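Local coordinates for Ro sixty-related protein, RSR (Deinococcus radiodurans, PDB 2NVO) that binds several small RNAs that accumulate during recovery from ultraviolet irradiation and contributes to the resistance of the bacterium to that radiation, at residues 457-468 against 490-499; 473-481 against 504-512. All coordinates share one frame; numbering follows the deposited sequence.

Contact 1 (457-468 against 490-499); sequences VDTFVVYTDNET and PKLIVVGLTA. With CA (calcium ion), chain B.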
loop_
_atom_site.group_PDB
_atom_site.type_symbol
_atom_site.label_atom_id
_atom_site.label_comp_id
_atom_site.label_asym_id
_atom_site.label_seq_id
_atom_site.Cartn_x
_atom_site.Cartn_y
_atom_site.Cartn_z
ATOM N N VAL A 457 27.760 4.753 8.329
ATOM C CA VAL A 457 26.504 4.258 7.755
ATOM C C VAL A 457 25.362 4.540 8.716
ATOM O O VAL A 457 25.467 4.242 9.899
ATOM C CB VAL A 457 26.586 2.731 7.507
ATOM C CG1 VAL A 457 25.216 2.157 7.045
ATOM C CG2 VAL A 457 27.690 2.424 6.487
ATOM N N ASP A 458 24.279 5.133 8.221
ATOM C CA ASP A 458 23.088 5.332 9.028
ATOM C C ASP A 458 22.131 4.131 8.932
ATOM O O ASP A 458 21.555 3.697 9.934
ATOM C CB ASP A 458 22.327 6.571 8.552
ATOM C CG ASP A 458 23.138 7.837 8.685
ATOM O OD1 ASP A 458 23.719 8.026 9.765
ATOM O OD2 ASP A 458 23.186 8.614 7.709
ATOM N N THR A 459 21.955 3.618 7.715
ATOM C CA THR A 459 20.929 2.596 7.458
ATOM C C THR A 459 21.517 1.413 6.704
ATOM O O THR A 459 22.025 1.583 5.604
ATOM C CB THR A 459 19.819 3.190 6.582
ATOM O OG1 THR A 459 19.439 4.480 7.098
ATOM C CG2 THR A 459 18.609 2.250 6.545
ATOM N N PHE A 460 21.495 0.234 7.306
ATOM C CA PHE A 460 21.944 -0.978 6.617
ATOM C C PHE A 460 20.694 -1.656 6.056
ATOM O O PHE A 460 19.696 -1.740 6.761
ATOM C CB PHE A 460 22.621 -1.931 7.616
ATOM C CG PHE A 460 23.981 -1.452 8.095
ATOM C CD1 PHE A 460 25.136 -1.822 7.434
ATOM C CD2 PHE A 460 24.083 -0.634 9.206
ATOM C CE1 PHE A 460 26.377 -1.384 7.885
ATOM C CE2 PHE A 460 25.327 -0.204 9.677
ATOM C CZ PHE A 460 26.461 -0.565 9.014
ATOM N N VAL A 461 20.723 -2.099 4.801
ATOM C CA VAL A 461 19.580 -2.829 4.243
ATOM C C VAL A 461 20.076 -4.108 3.584
ATOM O O VAL A 461 20.947 -4.069 2.720
ATOM C CB VAL A 461 18.790 -2.017 3.180
ATOM C CG1 VAL A 461 17.546 -2.818 2.754
ATOM C CG2 VAL A 461 18.364 -0.671 3.740
ATOM N N VAL A 462 19.530 -5.238 4.008
ATOM C CA VAL A 462 19.901 -6.509 3.418
ATOM C C VAL A 462 18.763 -6.982 2.530
ATOM O O VAL A 462 17.618 -6.993 2.959
ATOM C CB VAL A 462 20.166 -7.570 4.508
ATOM C CG1 VAL A 462 20.315 -8.999 3.859
ATOM C CG2 VAL A 462 21.411 -7.182 5.311
ATOM N N TYR A 463 19.083 -7.383 1.307
ATOM C CA TYR A 463 18.075 -7.932 0.419
ATOM C C TYR A 463 18.363 -9.415 0.171
ATOM O O TYR A 463 19.456 -9.773 -0.268
ATOM C CB TYR A 463 18.055 -7.159 -0.904
ATOM C CG TYR A 463 17.331 -5.840 -0.807
ATOM C CD1 TYR A 463 15.938 -5.798 -0.815
ATOM C CD2 TYR A 463 18.030 -4.633 -0.719
ATOM C CE1 TYR A 463 15.250 -4.586 -0.732
ATOM C CE2 TYR A 463 17.353 -3.408 -0.631
ATOM C CZ TYR A 463 15.964 -3.396 -0.652
ATOM O OH TYR A 463 15.271 -2.203 -0.568
ATOM N N THR A 464 17.366 -10.260 0.437
ATOM C CA THR A 464 17.486 -11.692 0.191
ATOM C C THR A 464 16.148 -12.221 -0.365
ATOM O O THR A 464 15.209 -11.454 -0.541
ATOM C CB THR A 464 17.948 -12.457 1.465
ATOM O OG1 THR A 464 18.268 -13.819 1.129
ATOM C CG2 THR A 464 16.890 -12.444 2.528
ATOM N N ASP A 465 16.088 -13.504 -0.714
ATOM C CA ASP A 465 14.806 -14.045 -1.171
ATOM C C ASP A 465 14.087 -14.579 0.055
ATOM O O ASP A 465 13.218 -13.926 0.634
ATOM C CB ASP A 465 14.950 -15.084 -2.299
ATOM C CG ASP A 465 16.153 -16.022 -2.123
ATOM O OD1 ASP A 465 16.768 -16.074 -1.046
ATOM O OD2 ASP A 465 16.478 -16.714 -3.096
ATOM N N ASN A 466 14.521 -15.752 0.501
ATOM C CA ASN A 466 14.045 -16.281 1.742
ATOM C C ASN A 466 15.146 -17.051 2.480
ATOM O O ASN A 466 14.864 -18.026 3.131
ATOM C CB ASN A 466 12.788 -17.128 1.491
ATOM C CG ASN A 466 13.059 -18.370 0.644
ATOM O OD1 ASN A 466 14.139 -18.533 0.070
ATOM N ND2 ASN A 466 12.072 -19.261 0.573
ATOM N N GLU A 467 16.404 -16.604 2.380
ATOM C CA GLU A 467 17.510 -17.394 2.915
ATOM C C GLU A 467 18.524 -16.634 3.756
ATOM O O GLU A 467 19.713 -16.624 3.430
ATOM C CB GLU A 467 18.239 -18.149 1.796
ATOM C CG GLU A 467 17.344 -19.074 1.029
ATOM C CD GLU A 467 18.112 -20.109 0.227
ATOM O OE1 GLU A 467 17.765 -21.279 0.342
ATOM O OE2 GLU A 467 19.051 -19.780 -0.510
ATOM N N THR A 468 18.060 -16.006 4.834
ATOM C CA THR A 468 18.973 -15.521 5.855
ATOM C C THR A 468 19.698 -16.738 6.451
ATOM O O THR A 468 19.127 -17.815 6.611
ATOM C CB THR A 468 18.251 -14.759 6.973
ATOM O OG1 THR A 468 17.272 -15.610 7.586
ATOM C CG2 THR A 468 17.577 -13.491 6.428
ATOM N N PRO A 490 23.373 2.918 14.118
ATOM C CA PRO A 490 22.670 2.875 12.835
ATOM C C PRO A 490 21.414 1.997 12.958
ATOM O O PRO A 490 21.102 1.491 14.045
ATOM C CB PRO A 490 23.680 2.194 11.912
ATOM C CG PRO A 490 24.630 1.418 12.848
ATOM C CD PRO A 490 24.270 1.768 14.281
ATOM N N LYS A 491 20.712 1.802 11.850
ATOM C CA LYS A 491 19.561 0.904 11.836
ATOM C C LYS A 491 19.812 -0.226 10.843
ATOM O O LYS A 491 20.621 -0.095 9.935
ATOM C CB LYS A 491 18.290 1.662 11.451
ATOM C CG LYS A 491 17.819 2.678 12.490
ATOM C CD LYS A 491 16.580 3.397 12.002
ATOM C CE LYS A 491 15.956 4.261 13.085
ATOM N NZ LYS A 491 16.879 5.341 13.474
ATOM N N LEU A 492 19.097 -1.327 11.013
ATOM C CA LEU A 492 19.214 -2.453 10.082
ATOM C C LEU A 492 17.821 -2.851 9.588
ATOM O O LEU A 492 16.905 -3.025 10.392
ATOM C CB LEU A 492 19.859 -3.649 10.785
ATOM C CG LEU A 492 19.753 -4.971 10.013
ATOM C CD1 LEU A 492 20.544 -4.871 8.705
ATOM C CD2 LEU A 492 20.229 -6.153 10.882
ATOM N N ILE A 493 17.667 -2.982 8.275
ATOM C CA ILE A 493 16.424 -3.497 7.690
ATOM C C ILE A 493 16.816 -4.777 6.967
ATOM O O ILE A 493 17.762 -4.777 6.196
ATOM C CB ILE A 493 15.814 -2.530 6.644
ATOM C CG1 ILE A 493 15.579 -1.120 7.238
ATOM C CG2 ILE A 493 14.504 -3.113 6.059
ATOM C CD1 ILE A 493 15.150 -0.083 6.229
ATOM N N VAL A 494 16.128 -5.868 7.272
ATOM C CA VAL A 494 16.303 -7.118 6.542
ATOM C C VAL A 494 15.036 -7.391 5.724
ATOM O O VAL A 494 13.937 -7.508 6.263
ATOM C CB VAL A 494 16.602 -8.291 7.517
ATOM C CG1 VAL A 494 16.790 -9.603 6.731
ATOM C CG2 VAL A 494 17.855 -7.972 8.331
ATOM N N VAL A 495 15.204 -7.464 4.410
ATOM C CA VAL A 495 14.110 -7.705 3.495
ATOM C C VAL A 495 14.169 -9.135 2.931
ATOM O O VAL A 495 15.075 -9.472 2.180
ATOM C CB VAL A 495 14.140 -6.698 2.332
ATOM C CG1 VAL A 495 12.873 -6.896 1.442
ATOM C CG2 VAL A 495 14.170 -5.291 2.874
ATOM N N GLY A 496 13.214 -9.966 3.328
ATOM C CA GLY A 496 13.034 -11.266 2.700
ATOM C C GLY A 496 12.004 -11.131 1.620
ATOM O O GLY A 496 10.801 -11.267 1.886
ATOM N N LEU A 497 12.469 -10.856 0.402
ATOM C CA LEU A 497 11.600 -10.461 -0.705
ATOM C C LEU A 497 10.518 -11.500 -1.049
ATOM O O LEU A 497 9.443 -11.141 -1.490
ATOM C CB LEU A 497 12.419 -10.123 -1.965
ATOM C CG LEU A 497 13.241 -8.828 -1.879
ATOM C CD1 LEU A 497 14.395 -8.900 -2.884
ATOM C CD2 LEU A 497 12.387 -7.574 -2.064
ATOM N N THR A 498 10.816 -12.775 -0.843
ATOM C CA THR A 498 9.822 -13.836 -1.056
ATOM C C THR A 498 9.609 -14.669 0.212
ATOM O O THR A 498 9.144 -15.796 0.133
ATOM C CB THR A 498 10.271 -14.805 -2.170
ATOM O OG1 THR A 498 11.578 -15.309 -1.854
ATOM C CG2 THR A 498 10.311 -14.099 -3.519
ATOM N N ALA A 499 9.958 -14.110 1.369
ATOM C CA ALA A 499 9.849 -14.807 2.638
ATOM C C ALA A 499 8.397 -14.878 3.110
ATOM O O ALA A 499 7.581 -14.031 2.775
ATOM C CB ALA A 499 10.703 -14.116 3.694
HETATM CA CA CA B . 20.314 -18.598 -2.133
HETATM O O HOH W 1 19.220 -16.643 -1.147
HETATM O O HOH W 2 9.051 -18.387 1.276
HETATM O O HOH W 3 22.250 -18.567 -0.597
#
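Phe460 meets Pro490 where strands 459-464 and 491-496 begin to pair. The proline ring comes to the edge of the phenyl group, near its plane, with CG of Pro490 3.6 Å from CE2 of Phe460. Val457 CG1 lies over the centre of one ring face. At the root of the side chain, CB of Phe460 touches CD1 of Leu492 at 3.8 Å. The backbone N of Phe460 donates to Lys491 O at 2.8 Å in a nearly straight bond (175°), and its O accepts from Ile493 N.

The strands run parallel and are the two beta members of a beta-alpha-beta unit in the vWA-like domain; helix 475-486 is the alpha member and packs on Leu492. Ile493 lies on the other face of the sheet, where it packs on Phe529 of helix 522-530. Its CG1 is anti to the carbonyl carbon (chi1 -56°), and the extended chain brings CD1 to 4.1 Å from CG2 of Val461. Val495 lies alongside Tyr463 on that face, its CB 3.7 Å from CD1 of the ring. Past the strand ends, Thr498 N donates to Asp465 O from above the carbonyl plane. The carboxylate of Asp465 bonds through OD2 to Ser374. Glu467 OE2 binds the calcium ion at 2.4 Å.

Contact 2 (473-481 against 504-512); sequences VHPTVALDQ and IADPQRRDM
Ile504, in the loop between strands 491-496 and 512-517, faces the start of helix 475-486, the crossover helix of a beta-alpha-beta unit in the vWA-like domain. Its CG2 branch packs on CG of Pro475 at 3.9 Å, the two side chains crossing at about a right angle. Its carbonyl O lies at the edge of the His474 ring, 3.5 Å from CE1. That histidine is the N-cap of the helix: its ND1 accepts from Thr476 N. Asp506 comes next, with CB against CG2 of Thr476. Its OD1 accepts from Gln508 N, an Asx turn within a type I turn that runs from Asp506 to Arg509.

Arg509 then reaches back to the helix. A bend at chi3 (65°) turns its guanidinium across Thr476, whose CA lies over one face, offset toward the rim. NH1 and NH2 both donate to Asp480 OD1, each at 3.1 Å and from the same face of the carboxylate. The guanidinium and carboxylate planes are 34° apart. Asp511 takes the side edge of the same group with both oxygens, through their syn lone pairs. NE of Arg509 donates to OD1 of Asp511 in a nearly straight bond (173°), and NH2 to OD2 at 2.7 Å. Two carboxylates thus fix the rotation of the guanidinium, and its positive charge probably offsets their mutual repulsion.

Met512 closes the segment on the buried side. Its CG touches Leu479 CD1 at 3.9 Å, and its SD lies 3.6 Å from CG2 of Thr476.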
loop_
_atom_site.group_PDB
_atom_site.type_symbol
_atom_site.label_atom_id
_atom_site.label_comp_id
_atom_site.label_asym_id
_atom_site.label_seq_id
_atom_site.Cartn_x
_atom_site.Cartn_y
_atom_site.Cartn_z
ATOM N N VAL A 473 28.148 -14.223 14.790
ATOM C CA VAL A 473 27.747 -13.021 15.528
ATOM C C VAL A 473 26.339 -12.592 15.142
ATOM O O VAL A 473 26.015 -12.529 13.958
ATOM C CB VAL A 473 28.730 -11.852 15.290
ATOM C CG1 VAL A 473 28.311 -10.638 16.087
ATOM C CG2 VAL A 473 30.148 -12.256 15.668
ATOM N N HIS A 474 25.486 -12.326 16.122
ATOM C CA HIS A 474 24.135 -11.889 15.806
ATOM C C HIS A 474 24.178 -10.419 15.415
ATOM O O HIS A 474 25.016 -9.668 15.923
ATOM C CB HIS A 474 23.183 -12.099 16.979
ATOM C CG HIS A 474 21.736 -11.924 16.616
ATOM N ND1 HIS A 474 21.069 -10.729 16.769
ATOM C CD2 HIS A 474 20.835 -12.793 16.092
ATOM C CE1 HIS A 474 19.817 -10.867 16.358
ATOM N NE2 HIS A 474 19.653 -12.112 15.948
ATOM N N PRO A 475 23.291 -10.007 14.494
ATOM C CA PRO A 475 23.242 -8.596 14.107
ATOM C C PRO A 475 23.052 -7.646 15.288
ATOM O O PRO A 475 23.476 -6.511 15.159
ATOM C CB PRO A 475 22.034 -8.535 13.170
ATOM C CG PRO A 475 22.030 -9.901 12.511
ATOM C CD PRO A 475 22.427 -10.848 13.639
ATOM N N THR A 476 22.408 -8.070 16.377
ATOM C CA THR A 476 22.228 -7.183 17.533
ATOM C C THR A 476 23.581 -6.812 18.151
ATOM O O THR A 476 23.834 -5.657 18.472
ATOM C CB THR A 476 21.281 -7.778 18.631
ATOM O OG1 THR A 476 21.710 -9.093 19.013
ATOM C CG2 THR A 476 19.849 -7.847 18.135
ATOM N N VAL A 477 24.433 -7.814 18.330
ATOM C CA VAL A 477 25.796 -7.610 18.809
ATOM C C VAL A 477 26.584 -6.751 17.817
ATOM O O VAL A 477 27.290 -5.805 18.207
ATOM C CB VAL A 477 26.498 -8.970 19.044
ATOM C CG1 VAL A 477 27.996 -8.798 19.206
ATOM C CG2 VAL A 477 25.892 -9.675 20.243
ATOM N N ALA A 478 26.433 -7.061 16.530
ATOM C CA ALA A 478 27.048 -6.262 15.473
ATOM C C ALA A 478 26.693 -4.786 15.583
ATOM O O ALA A 478 27.569 -3.932 15.519
ATOM C CB ALA A 478 26.674 -6.804 14.077
ATOM N N LEU A 479 25.407 -4.484 15.733
ATOM C CA LEU A 479 24.972 -3.098 15.808
ATOM C C LEU A 479 25.527 -2.376 17.044
ATOM O O LEU A 479 25.885 -1.194 16.967
ATOM C CB LEU A 479 23.451 -3.006 15.790
ATOM C CG LEU A 479 22.791 -3.302 14.432
ATOM C CD1 LEU A 479 21.306 -3.568 14.618
ATOM C CD2 LEU A 479 23.025 -2.129 13.484
ATOM N N ASP A 480 25.561 -3.083 18.169
ATOM C CA ASP A 480 26.179 -2.569 19.392
ATOM C C ASP A 480 27.649 -2.235 19.177
ATOM O O ASP A 480 28.095 -1.151 19.535
ATOM C CB ASP A 480 26.052 -3.585 20.526
ATOM C CG ASP A 480 24.610 -3.815 20.943
ATOM O OD1 ASP A 480 23.768 -2.928 20.689
ATOM O OD2 ASP A 480 24.317 -4.875 21.525
ATOM N N GLN A 481 28.390 -3.177 18.600
ATOM C CA GLN A 481 29.801 -2.982 18.298
ATOM C C GLN A 481 30.056 -1.795 17.377
ATOM O O GLN A 481 31.032 -1.066 17.563
ATOM C CB GLN A 481 30.432 -4.263 17.747
ATOM C CG GLN A 481 30.584 -5.350 18.795
ATOM C CD GLN A 481 31.148 -6.645 18.237
ATOM O OE1 GLN A 481 31.573 -6.711 17.083
ATOM N NE2 GLN A 481 31.151 -7.685 19.058
ATOM N N ILE A 504 14.820 -11.625 12.756
ATOM C CA ILE A 504 16.170 -11.115 12.966
ATOM C C ILE A 504 16.073 -9.931 13.896
ATOM O O ILE A 504 16.837 -9.817 14.852
ATOM C CB ILE A 504 16.778 -10.617 11.652
ATOM C CG1 ILE A 504 16.816 -11.748 10.611
ATOM C CG2 ILE A 504 18.159 -9.995 11.896
ATOM C CD1 ILE A 504 18.143 -12.419 10.434
ATOM N N ALA A 505 15.123 -9.049 13.600
ATOM C CA ALA A 505 14.868 -7.877 14.423
ATOM C C ALA A 505 14.509 -8.264 15.854
ATOM O O ALA A 505 13.640 -9.107 16.084
ATOM C CB ALA A 505 13.752 -7.020 13.816
ATOM N N ASP A 506 15.178 -7.623 16.808
ATOM C CA ASP A 506 14.877 -7.805 18.224
ATOM C C ASP A 506 13.678 -6.958 18.626
ATOM O O ASP A 506 13.744 -5.736 18.583
ATOM C CB ASP A 506 16.086 -7.409 19.070
ATOM C CG ASP A 506 15.966 -7.870 20.510
ATOM O OD1 ASP A 506 14.841 -7.856 21.061
ATOM O OD2 ASP A 506 17.000 -8.265 21.080
ATOM N N PRO A 507 12.573 -7.610 19.017
ATOM C CA PRO A 507 11.329 -6.926 19.390
ATOM C C PRO A 507 11.577 -5.901 20.488
ATOM O O PRO A 507 10.884 -4.886 20.555
ATOM C CB PRO A 507 10.454 -8.065 19.925
ATOM C CG PRO A 507 11.004 -9.293 19.300
ATOM C CD PRO A 507 12.479 -9.064 19.219
ATOM N N GLN A 508 12.574 -6.168 21.324
ATOM C CA GLN A 508 12.939 -5.268 22.414
ATOM C C GLN A 508 13.751 -4.054 21.953
ATOM O O GLN A 508 13.903 -3.087 22.697
ATOM C CB GLN A 508 13.715 -6.028 23.490
ATOM C CG GLN A 508 13.020 -7.282 23.997
ATOM C CD GLN A 508 13.604 -7.781 25.311
ATOM O OE1 GLN A 508 14.603 -7.248 25.801
ATOM N NE2 GLN A 508 12.979 -8.806 25.894
ATOM N N ARG A 509 14.276 -4.090 20.734
ATOM C CA ARG A 509 15.029 -2.944 20.234
ATOM C C ARG A 509 14.178 -2.100 19.302
ATOM O O ARG A 509 13.090 -2.507 18.923
ATOM C CB ARG A 509 16.305 -3.398 19.536
ATOM C CG ARG A 509 17.223 -4.206 20.444
ATOM C CD ARG A 509 18.353 -4.839 19.667
ATOM N NE ARG A 509 19.242 -3.840 19.090
ATOM C CZ ARG A 509 20.495 -3.636 19.470
ATOM N NH1 ARG A 509 21.030 -4.372 20.442
ATOM N NH2 ARG A 509 21.217 -2.693 18.873
ATOM N N ARG A 510 14.665 -0.917 18.957
ATOM C CA ARG A 510 13.941 -0.043 18.045
ATOM C C ARG A 510 14.703 0.161 16.749
ATOM O O ARG A 510 14.163 0.741 15.809
ATOM C CB ARG A 510 13.676 1.318 18.685
ATOM C CG ARG A 510 12.652 1.280 19.794
ATOM C CD ARG A 510 12.083 2.665 20.083
ATOM N NE ARG A 510 11.343 3.204 18.943
ATOM C CZ ARG A 510 11.670 4.317 18.290
ATOM N NH1 ARG A 510 12.722 5.036 18.669
ATOM N NH2 ARG A 510 10.936 4.719 17.260
ATOM N N ASP A 511 15.950 -0.314 16.704
ATOM C CA ASP A 511 16.832 -0.027 15.576
ATOM C C ASP A 511 16.783 -1.100 14.476
ATOM O O ASP A 511 17.646 -1.130 13.619
ATOM C CB ASP A 511 18.285 0.206 16.051
ATOM C CG ASP A 511 18.842 -0.962 16.887
ATOM O OD1 ASP A 511 18.143 -1.979 17.083
ATOM O OD2 ASP A 511 19.998 -0.866 17.356
ATOM N N MET A 512 15.766 -1.958 14.503
ATOM C CA MET A 512 15.709 -3.089 13.578
ATOM C C MET A 512 14.320 -3.281 12.990
ATOM O O MET A 512 13.315 -3.151 13.687
ATOM C CB MET A 512 16.111 -4.387 14.290
ATOM C CG MET A 512 17.469 -4.317 14.940
ATOM S SD MET A 512 17.895 -5.814 15.854
ATOM C CE MET A 512 18.573 -6.852 14.560
#

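In the fold
Both contacts draw on one beta-alpha-beta unit, and their centres are 13 Å apart. Contact 1 pairs its two strands; contact 2 ties its helix to the loop leading into the next strand, 512-517. The segments alternate along the chain. They meet directly where Leu492 N lies 3.0 Å from Asp511 O, a probable hydrogen bond, and where Leu492 CD2 packs on Pro475 CB at 3.8 Å. The calcium ion lies beyond the C-terminal end of strand 459-464, the end of contact 1 away from the Leu492 junction. There Ser372 and Ser374 complete its protein ligands with Glu467. Asp465 forms a second shell through its hydrogen bond to Ser374. Contact 2 contributes no ligand to the metal.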